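Local coordinates for putative retaining b-glycosidase (Saccharophagus degradans, PDB 5A95), which probably hydrolyses mixed-linkage beta-glucans as a retaining glycoside hydrolase of family 5, subfamily 26, with its specificity dictated by quaternary structure, at residues Y327-M340 with F346-M359. The protein carries 1 engineered substitution. Sequence-based numbering, arbitrary orientation.
Sequences YTVWVFDPDWSPTM and FTPSEQGAFFKQVM. With BGC (beta-D-glucopyranose), chain D; BGC (beta-D-glucopyranose), chain B; BGC (beta-D-glucopyranose), chain C.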
loop_
_atom_site.group_PDB
_atom_site.type_symbol
_atom_site.label_atom_id
_atom_site.label_comp_id
_atom_site.label_asym_id
_atom_site.label_seq_id
_atom_site.Cartn_x
_atom_site.Cartn_y
_atom_site.Cartn_z
ATOM N N TYR A 327 29.735 15.825 -9.376
ATOM C CA TYR A 327 29.799 15.228 -8.048
ATOM C C TYR A 327 29.293 16.140 -6.943
ATOM O O TYR A 327 29.405 17.348 -7.006
ATOM C CB TYR A 327 31.228 14.771 -7.706
ATOM C CG TYR A 327 32.261 15.856 -7.779
ATOM C CD1 TYR A 327 32.533 16.662 -6.687
ATOM C CD2 TYR A 327 32.939 16.108 -8.952
ATOM C CE1 TYR A 327 33.492 17.662 -6.753
ATOM C CE2 TYR A 327 33.897 17.099 -9.031
ATOM C CZ TYR A 327 34.163 17.886 -7.934
ATOM O OH TYR A 327 35.109 18.906 -7.996
ATOM N N THR A 328 28.771 15.499 -5.893
ATOM C CA THR A 328 28.455 16.157 -4.643
ATOM C C THR A 328 28.976 15.309 -3.483
ATOM O O THR A 328 28.491 14.207 -3.221
ATOM C CB THR A 328 26.963 16.444 -4.461
ATOM O OG1 THR A 328 26.172 15.277 -4.646
ATOM C CG2 THR A 328 26.485 17.507 -5.423
ATOM N N VAL A 329 29.970 15.833 -2.758
ATOM C CA VAL A 329 30.634 15.109 -1.700
ATOM C C VAL A 329 29.654 14.905 -0.527
ATOM O O VAL A 329 28.827 15.779 -0.225
ATOM C CB VAL A 329 31.853 15.907 -1.197
ATOM C CG1 VAL A 329 32.611 15.181 -0.095
ATOM C CG2 VAL A 329 32.804 16.202 -2.349
ATOM N N TRP A 330 29.785 13.766 0.150
ATOM C CA TRP A 330 29.026 13.466 1.367
ATOM C C TRP A 330 29.996 13.549 2.556
ATOM O O TRP A 330 30.973 12.817 2.557
ATOM C CB TRP A 330 28.404 12.037 1.275
ATOM C CG TRP A 330 27.597 11.650 2.487
ATOM C CD1 TRP A 330 28.079 11.148 3.659
ATOM C CD2 TRP A 330 26.196 11.841 2.680
ATOM N NE1 TRP A 330 27.051 10.954 4.551
ATOM C CE2 TRP A 330 25.883 11.382 3.979
ATOM C CE3 TRP A 330 25.170 12.338 1.872
ATOM C CZ2 TRP A 330 24.587 11.424 4.497
ATOM C CZ3 TRP A 330 23.894 12.384 2.374
ATOM C CH2 TRP A 330 23.598 11.908 3.676
ATOM N N VAL A 331 29.742 14.381 3.578
ATOM C CA VAL A 331 28.610 15.316 3.704
ATOM C C VAL A 331 29.100 16.561 4.456
ATOM O O VAL A 331 29.945 16.448 5.352
ATOM C CB VAL A 331 27.423 14.651 4.451
ATOM C CG1 VAL A 331 27.849 14.111 5.798
ATOM C CG2 VAL A 331 26.237 15.595 4.589
ATOM N N PHE A 332 28.582 17.730 4.095
ATOM C CA PHE A 332 28.961 18.984 4.726
ATOM C C PHE A 332 28.096 19.171 5.969
ATOM O O PHE A 332 27.124 19.898 5.970
ATOM C CB PHE A 332 28.818 20.132 3.736
ATOM C CG PHE A 332 29.510 21.383 4.178
ATOM C CD1 PHE A 332 30.859 21.560 3.896
ATOM C CD2 PHE A 332 28.829 22.400 4.831
ATOM C CE1 PHE A 332 31.507 22.724 4.266
ATOM C CE2 PHE A 332 29.485 23.572 5.198
ATOM C CZ PHE A 332 30.825 23.715 4.930
ATOM N N ASP A 333 28.512 18.473 7.020
ATOM C CA ASP A 333 27.844 18.407 8.304
ATOM C C ASP A 333 28.882 17.952 9.304
ATOM O O ASP A 333 29.732 17.135 8.949
ATOM C CB ASP A 333 26.712 17.360 8.246
ATOM C CG ASP A 333 25.797 17.447 9.432
ATOM O OD1 ASP A 333 24.969 18.381 9.459
ATOM O OD2 ASP A 333 25.921 16.617 10.374
ATOM N N PRO A 334 28.832 18.451 10.562
ATOM C CA PRO A 334 29.793 17.981 11.573
ATOM C C PRO A 334 29.375 16.708 12.315
ATOM O O PRO A 334 30.164 16.167 13.080
ATOM C CB PRO A 334 29.878 19.165 12.550
ATOM C CG PRO A 334 28.526 19.770 12.493
ATOM C CD PRO A 334 28.037 19.582 11.078
ATOM N N ASP A 335 28.144 16.251 12.124
ATOM C CA ASP A 335 27.600 15.106 12.851
ATOM C C ASP A 335 27.488 13.853 12.008
ATOM O O ASP A 335 27.916 12.775 12.422
ATOM C CB ASP A 335 26.222 15.437 13.451
ATOM C CG ASP A 335 26.250 16.655 14.311
ATOM O OD1 ASP A 335 27.096 16.689 15.205
ATOM O OD2 ASP A 335 25.446 17.577 14.103
ATOM N N TRP A 336 26.910 13.979 10.817
ATOM C CA TRP A 336 26.752 12.875 9.901
ATOM C C TRP A 336 28.072 12.618 9.183
ATOM O O TRP A 336 28.736 13.554 8.760
ATOM C CB TRP A 336 25.667 13.230 8.886
ATOM C CG TRP A 336 24.293 13.188 9.419
ATOM C CD1 TRP A 336 23.907 13.036 10.732
ATOM C CD2 TRP A 336 23.100 13.257 8.651
ATOM N NE1 TRP A 336 22.523 13.003 10.808
ATOM C CE2 TRP A 336 22.006 13.156 9.547
ATOM C CE3 TRP A 336 22.844 13.415 7.280
ATOM C CZ2 TRP A 336 20.684 13.183 9.115
ATOM C CZ3 TRP A 336 21.508 13.424 6.849
ATOM C CH2 TRP A 336 20.456 13.313 7.761
ATOM N N SER A 337 28.421 11.349 9.032
ATOM C CA SER A 337 29.745 10.971 8.557
ATOM C C SER A 337 29.696 10.220 7.213
ATOM O O SER A 337 28.672 9.649 6.850
ATOM C CB SER A 337 30.425 10.090 9.601
ATOM O OG SER A 337 29.715 8.888 9.778
ATOM N N PRO A 338 30.799 10.228 6.450
ATOM C CA PRO A 338 32.029 10.976 6.728
ATOM C C PRO A 338 31.817 12.486 6.621
ATOM O O PRO A 338 31.222 12.963 5.660
ATOM C CB PRO A 338 32.998 10.473 5.653
ATOM C CG PRO A 338 32.115 10.008 4.533
ATOM C CD PRO A 338 30.939 9.396 5.244
ATOM N N THR A 339 32.309 13.235 7.610
ATOM C CA THR A 339 32.116 14.671 7.647
ATOM C C THR A 339 33.087 15.409 6.727
ATOM O O THR A 339 34.194 14.925 6.493
ATOM C CB THR A 339 32.395 15.226 9.040
ATOM O OG1 THR A 339 33.772 15.012 9.328
ATOM C CG2 THR A 339 31.543 14.576 10.087
ATOM N N MET A 340 32.686 16.608 6.278
ATOM C CA MET A 340 33.592 17.560 5.639
ATOM C C MET A 340 34.101 18.625 6.575
ATOM O O MET A 340 35.046 19.331 6.240
ATOM C CB MET A 340 32.931 18.255 4.451
ATOM C CG MET A 340 32.565 17.290 3.339
ATOM S SD MET A 340 31.837 18.094 1.906
ATOM C CE MET A 340 33.299 18.875 1.239
ATOM N N PHE A 346 33.018 25.635 10.446
ATOM C CA PHE A 346 33.454 25.153 9.137
ATOM C C PHE A 346 34.930 24.736 9.117
ATOM O O PHE A 346 35.558 24.685 8.049
ATOM C CB PHE A 346 33.127 26.137 8.002
ATOM C CG PHE A 346 31.727 26.661 8.046
ATOM C CD1 PHE A 346 30.644 25.809 7.902
ATOM C CD2 PHE A 346 31.503 28.015 8.235
ATOM C CE1 PHE A 346 29.348 26.307 7.963
ATOM C CE2 PHE A 346 30.219 28.517 8.275
ATOM C CZ PHE A 346 29.147 27.661 8.125
ATOM N N THR A 347 35.491 24.405 10.279
ATOM C CA THR A 347 36.873 23.886 10.288
ATOM C C THR A 347 36.870 22.576 9.477
ATOM O O THR A 347 36.103 21.657 9.790
ATOM C CB THR A 347 37.371 23.591 11.688
ATOM O OG1 THR A 347 37.260 24.781 12.461
ATOM C CG2 THR A 347 38.842 23.150 11.677
ATOM N N PRO A 348 37.727 22.483 8.443
ATOM C CA PRO A 348 37.612 21.298 7.583
ATOM C C PRO A 348 38.139 20.021 8.223
ATOM O O PRO A 348 39.111 20.049 9.009
ATOM C CB PRO A 348 38.434 21.653 6.347
ATOM C CG PRO A 348 38.591 23.141 6.367
ATOM C CD PRO A 348 38.586 23.510 7.825
ATOM N N SER A 349 37.510 18.910 7.884
ATOM C CA SER A 349 38.064 17.584 8.143
ATOM C C SER A 349 39.089 17.295 7.039
ATOM O O SER A 349 39.263 18.096 6.129
ATOM C CB SER A 349 36.953 16.551 8.087
ATOM O OG SER A 349 36.504 16.450 6.747
ATOM N N GLU A 350 39.741 16.139 7.122
ATOM C CA GLU A 350 40.713 15.773 6.100
ATOM C C GLU A 350 40.051 15.818 4.709
ATOM O O GLU A 350 40.561 16.456 3.795
ATOM C CB GLU A 350 41.279 14.379 6.358
ATOM C CG GLU A 350 42.276 13.944 5.290
ATOM C CD GLU A 350 42.611 12.479 5.276
ATOM O OE1 GLU A 350 41.948 11.661 5.947
ATOM O OE2 GLU A 350 43.510 12.100 4.480
ATOM N N GLN A 351 38.933 15.110 4.522
ATOM C CA GLN A 351 38.331 15.117 3.188
ATOM C C GLN A 351 37.769 16.490 2.839
ATOM O O GLN A 351 37.753 16.871 1.669
ATOM C CB GLN A 351 37.266 14.026 2.996
ATOM C CG GLN A 351 35.934 14.245 3.701
ATOM C CD GLN A 351 34.791 13.494 3.042
ATOM O OE1 GLN A 351 34.923 12.954 1.952
ATOM N NE2 GLN A 351 33.637 13.522 3.678
ATOM N N GLY A 352 37.279 17.223 3.834
ATOM C CA GLY A 352 36.777 18.549 3.569
ATOM C C GLY A 352 37.816 19.488 2.996
ATOM O O GLY A 352 37.566 20.145 1.985
ATOM N N ALA A 353 39.002 19.523 3.609
ATOM C CA ALA A 353 40.062 20.384 3.108
ATOM C C ALA A 353 40.464 19.965 1.694
ATOM O O ALA A 353 40.731 20.806 0.842
ATOM C CB ALA A 353 41.274 20.343 4.024
ATOM N N PHE A 354 40.547 18.652 1.473
ATOM C CA PHE A 354 40.936 18.129 0.178
ATOM C C PHE A 354 39.944 18.610 -0.898
ATOM O O PHE A 354 40.328 19.191 -1.924
ATOM C CB PHE A 354 41.030 16.601 0.219
ATOM C CG PHE A 354 41.203 16.001 -1.153
ATOM C CD1 PHE A 354 42.432 16.097 -1.807
ATOM C CD2 PHE A 354 40.124 15.470 -1.844
ATOM C CE1 PHE A 354 42.601 15.612 -3.075
ATOM C CE2 PHE A 354 40.290 15.008 -3.128
ATOM C CZ PHE A 354 41.516 15.076 -3.735
ATOM N N PHE A 355 38.653 18.371 -0.681
ATOM C CA PHE A 355 37.683 18.693 -1.703
ATOM C C PHE A 355 37.479 20.198 -1.838
ATOM O O PHE A 355 37.175 20.693 -2.907
ATOM C CB PHE A 355 36.354 17.990 -1.432
ATOM C CG PHE A 355 36.350 16.532 -1.800
ATOM C CD1 PHE A 355 36.466 16.162 -3.130
ATOM C CD2 PHE A 355 36.242 15.548 -0.850
ATOM C CE1 PHE A 355 36.463 14.829 -3.484
ATOM C CE2 PHE A 355 36.223 14.206 -1.204
ATOM C CZ PHE A 355 36.332 13.861 -2.518
ATOM N N LYS A 356 37.668 20.924 -0.740
ATOM C CA LYS A 356 37.549 22.360 -0.801
ATOM C C LYS A 356 38.556 22.938 -1.821
ATOM O O LYS A 356 38.239 23.778 -2.652
ATOM C CB LYS A 356 37.828 22.981 0.577
ATOM C CG LYS A 356 37.541 24.456 0.653
ATOM C CD LYS A 356 37.738 24.948 2.064
ATOM C CE LYS A 356 37.350 26.409 2.212
ATOM N NZ LYS A 356 37.439 26.823 3.644
ATOM N N GLN A 357 39.806 22.486 -1.715
ATOM C CA GLN A 357 40.842 22.931 -2.640
ATOM C C GLN A 357 40.515 22.557 -4.078
ATOM O O GLN A 357 40.659 23.353 -4.985
ATOM C CB GLN A 357 42.192 22.356 -2.204
ATOM C CG GLN A 357 43.377 22.751 -3.072
ATOM C CD GLN A 357 44.719 22.404 -2.422
ATOM O OE1 GLN A 357 44.914 21.318 -1.905
ATOM N NE2 GLN A 357 45.645 23.350 -2.437
ATOM N N VAL A 358 40.048 21.330 -4.283
ATOM C CA VAL A 358 39.669 20.860 -5.614
ATOM C C VAL A 358 38.564 21.720 -6.209
ATOM O O VAL A 358 38.646 22.155 -7.351
ATOM C CB VAL A 358 39.229 19.377 -5.549
ATOM C CG1 VAL A 358 38.549 18.925 -6.832
ATOM C CG2 VAL A 358 40.417 18.483 -5.222
ATOM N N MET A 359 37.523 21.984 -5.410
ATOM C CA MET A 359 36.387 22.739 -5.929
ATOM C C MET A 359 36.740 24.203 -6.165
ATOM O O MET A 359 36.317 24.787 -7.160
ATOM C CB MET A 359 35.183 22.616 -5.000
ATOM C CG MET A 359 34.642 21.203 -4.966
ATOM S SD MET A 359 33.103 20.977 -4.025
ATOM C CE MET A 359 33.636 21.399 -2.361
HETATM C C2 BGC D . 25.579 9.055 8.254
HETATM C C3 BGC D . 24.783 8.900 9.537
HETATM C C4 BGC D . 23.385 9.458 9.382
HETATM C C5 BGC D . 22.702 8.874 8.146
HETATM C C6 BGC D . 21.401 9.552 7.799
HETATM C C1 BGC D . 24.783 8.379 7.150
HETATM O O2 BGC D . 26.844 8.430 8.457
HETATM O O3 BGC D . 25.453 9.626 10.576
HETATM O O4 BGC D . 22.620 9.110 10.532
HETATM O O5 BGC D . 23.537 9.038 7.015
HETATM O O6 BGC D . 20.855 8.963 6.623
HETATM C C2 BGC B . 23.928 6.678 2.956
HETATM C C3 BGC B . 24.118 7.869 3.893
HETATM C C4 BGC B . 25.131 7.500 4.983
HETATM C C5 BGC B . 26.418 7.015 4.346
HETATM C C6 BGC B . 27.473 6.657 5.366
HETATM C C1 BGC B . 25.228 5.993 2.544
HETATM O O1 BGC B . 25.037 4.668 2.115
HETATM O O2 BGC B . 23.142 7.095 1.779
HETATM O O3 BGC B . 22.798 8.253 4.390
HETATM O O4 BGC B . 25.452 8.544 5.914
HETATM O O5 BGC B . 26.094 5.822 3.640
HETATM O O6 BGC B . 28.523 6.040 4.619
HETATM C C2 BGC C . 26.969 9.615 12.438
HETATM C C3 BGC C . 27.574 8.793 13.557
HETATM C C4 BGC C . 26.487 8.065 14.312
HETATM C C5 BGC C . 25.680 7.219 13.347
HETATM C C6 BGC C . 24.531 6.496 14.041
HETATM C C1 BGC C . 26.085 8.779 11.553
HETATM O O2 BGC C . 28.027 10.193 11.662
HETATM O O3 BGC C . 28.242 9.667 14.463
HETATM O O4 BGC C . 27.097 7.269 15.331
HETATM O O5 BGC C . 25.111 8.072 12.348
HETATM O O6 BGC C . 23.611 7.463 14.581
#
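Gln351 reaches from the first turn of helix 350-363 into the backbone of 327-340. Its NE2 donates two nearly straight bonds, to Trp330 O at 3.0 Å and to Thr339 O at 3.2 Å, and both oxygens lie in its amide plane. OE1 accepts from Trp294 N, which helps fix the rotation of the amide. Thr339 O is gripped from both faces of its carbonyl plane, by Gln351 NE2 on one and Ser349 OG on the other. Ser349 OG also accepts from Gly352 N, so the same hydroxyl caps the helix. Further along the helix, chi1 of -77° puts the Phe355 ring beside Val329. Val329 CG2 sits over one face of that ring, 3.7 Å from its centroid and 14° off the ring normal. This is the last strand and C-terminal helix of the (beta/alpha)8 barrel of family 5. The peptide bond between Trp330 and Val331 is cis. One face of the Trp330 ring meets C3 of the chain B glucose toward the rim, and NE1 donates to Ser337 O at 3.1 Å, with the oxygen in the ring plane. Trp336 lays one face against C4 of the chain D glucose, offset toward the rim. With an alanine here, that sugar would probably lose its stacking face, and Trp32 of the second subunit its edge-to-face partner.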